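Local coordinates for probable transcriptional regulator, ArsR family protein (Rhodococcus sp. RHA1, PDB 3F6O), which probably binds DNA as a winged helix-turn-helix transcriptional regulator of the ArsR family, at residues F54-D57 against R62-K65. Residues are numbered along the deposited sequence; the frame is centred on the assembly and turned at random.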
loop_
_atom_site.group_PDB
_atom_site.type_symbol
_atom_site.label_atom_id
_atom_site.label_comp_id
_atom_site.label_asym_id
_atom_site.label_seq_id
_atom_site.Cartn_x
_atom_site.Cartn_y
_atom_site.Cartn_z
ATOM N N PHE A 54 -6.852 6.948 11.663
ATOM C CA PHE A 54 -6.239 6.907 10.340
ATOM C C PHE A 54 -7.000 5.911 9.465
ATOM O O PHE A 54 -7.298 6.202 8.299
ATOM C CB PHE A 54 -4.739 6.571 10.427
ATOM C CG PHE A 54 -3.998 6.885 9.157
ATOM C CD1 PHE A 54 -3.213 8.020 9.061
ATOM C CD2 PHE A 54 -4.148 6.087 8.027
ATOM C CE1 PHE A 54 -2.555 8.318 7.863
ATOM C CE2 PHE A 54 -3.495 6.392 6.829
ATOM C CZ PHE A 54 -2.726 7.495 6.747
ATOM N N LEU A 55 -7.332 4.740 10.036
ATOM C CA LEU A 55 -8.136 3.715 9.335
ATOM C C LEU A 55 -9.508 4.250 8.900
ATOM O O LEU A 55 -9.976 3.996 7.783
ATOM C CB LEU A 55 -8.321 2.447 10.217
ATOM C CG LEU A 55 -7.078 1.519 10.280
ATOM C CD1 LEU A 55 -7.326 0.288 11.197
ATOM C CD2 LEU A 55 -6.658 1.073 8.850
ATOM N N GLU A 56 -10.145 5.016 9.772
ATOM C CA GLU A 56 -11.450 5.560 9.427
ATOM C C GLU A 56 -11.313 6.656 8.354
ATOM O O GLU A 56 -12.031 6.637 7.360
ATOM C CB GLU A 56 -12.226 6.055 10.657
ATOM C CG GLU A 56 -13.725 6.308 10.266
ATOM C CD GLU A 56 -14.705 6.411 11.441
ATOM O OE1 GLU A 56 -14.261 6.630 12.604
ATOM O OE2 GLU A 56 -15.943 6.285 11.166
ATOM N N ASP A 57 -10.372 7.567 8.547
ATOM C CA ASP A 57 -10.179 8.671 7.604
ATOM C C ASP A 57 -9.822 8.192 6.213
ATOM O O ASP A 57 -10.262 8.767 5.239
ATOM C CB ASP A 57 -9.123 9.657 8.105
ATOM C CG ASP A 57 -9.620 10.491 9.265
ATOM O OD1 ASP A 57 -10.850 10.596 9.469
ATOM O OD2 ASP A 57 -8.766 11.039 9.984
ATOM N N ARG A 62 -15.327 1.766 9.458
ATOM C CA ARG A 62 -16.288 2.707 10.004
ATOM C C ARG A 62 -16.402 2.444 11.482
ATOM O O ARG A 62 -16.376 1.289 11.921
ATOM C CB ARG A 62 -17.679 2.450 9.439
ATOM C CG ARG A 62 -17.897 2.828 8.013
ATOM C CD ARG A 62 -19.399 2.924 7.804
ATOM N NE ARG A 62 -19.757 2.849 6.399
ATOM C CZ ARG A 62 -20.858 3.386 5.879
ATOM N NH1 ARG A 62 -21.087 3.263 4.572
ATOM N NH2 ARG A 62 -21.717 4.053 6.658
ATOM N N THR A 63 -16.545 3.518 12.253
ATOM C CA THR A 63 -16.730 3.393 13.681
ATOM C C THR A 63 -17.933 4.203 14.116
ATOM O O THR A 63 -18.352 5.149 13.424
ATOM C CB THR A 63 -15.510 3.815 14.507
ATOM O OG1 THR A 63 -15.378 5.240 14.509
ATOM C CG2 THR A 63 -14.206 3.163 13.974
ATOM N N HIS A 64 -18.453 3.833 15.275
ATOM C CA HIS A 64 -19.581 4.518 15.886
ATOM C C HIS A 64 -19.450 4.502 17.397
ATOM O O HIS A 64 -19.222 3.453 18.002
ATOM C CB HIS A 64 -20.919 3.932 15.437
ATOM C CG HIS A 64 -22.092 4.558 16.132
ATOM N ND1 HIS A 64 -22.607 5.782 15.765
ATOM C CD2 HIS A 64 -22.809 4.156 17.207
ATOM C CE1 HIS A 64 -23.609 6.097 16.567
ATOM N NE2 HIS A 64 -23.757 5.123 17.445
ATOM N N LYS A 65 -19.557 5.689 17.995
ATOM C CA LYS A 65 -19.474 5.821 19.444
ATOM C C LYS A 65 -20.855 5.968 20.060
ATOM O O LYS A 65 -21.678 6.776 19.607
ATOM C CB LYS A 65 -18.604 7.018 19.838
ATOM C CG LYS A 65 -18.414 7.199 21.349
ATOM C CD LYS A 65 -17.951 8.618 21.722
ATOM C CE LYS A 65 -19.020 9.667 21.416
ATOM N NZ LYS A 65 -20.268 9.462 22.240
#
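Both carboxylate oxygens of Glu-56 are taken up by one residue of the neighbouring strand, Thr-63. The hydroxyl OG1 of Thr-63 donates a hydrogen bond to OE1 of Glu-56 over a short 2.6 Å. The backbone N of Thr-63 donates to OE2 of Glu-56 at 3.0 Å, in a nearly straight bond (164°). Neither donor lies in the carboxylate plane: both stand over the same face, the hydroxyl moderately above it, the amide steeply so, 71° out of plane. Two bonds to one residue probably limit how the carboxylate turns. Glu-56 gets there with CG anti to the backbone N (chi1 -167°), and the extended chain carries the carboxylate off the helix toward the strand. In Thr-63, OG1 sits between its own N and carbonyl carbon, which brings hydroxyl and amide to bear on the same carboxylate; CG2 of the threonine comes within 3.7 Å of OE1 of Glu-56. Helix 45-57 is the second helix of the helix-turn-helix, the probable recognition helix of this ArsR-type fold, and strand 61-66 opens the beta-hairpin wing, so the pair ties the helix's C-terminal end to the wing just after the chain turns. Arg-62 adds its CA, 3.8 Å from OE2 of Glu-56, while its CB points away from the helix. From the second wing strand, NH1 of Arg-70 also hydrogen-bonds OG1 of Thr-63, helping to hold the hydroxyl where it donates to Glu-56.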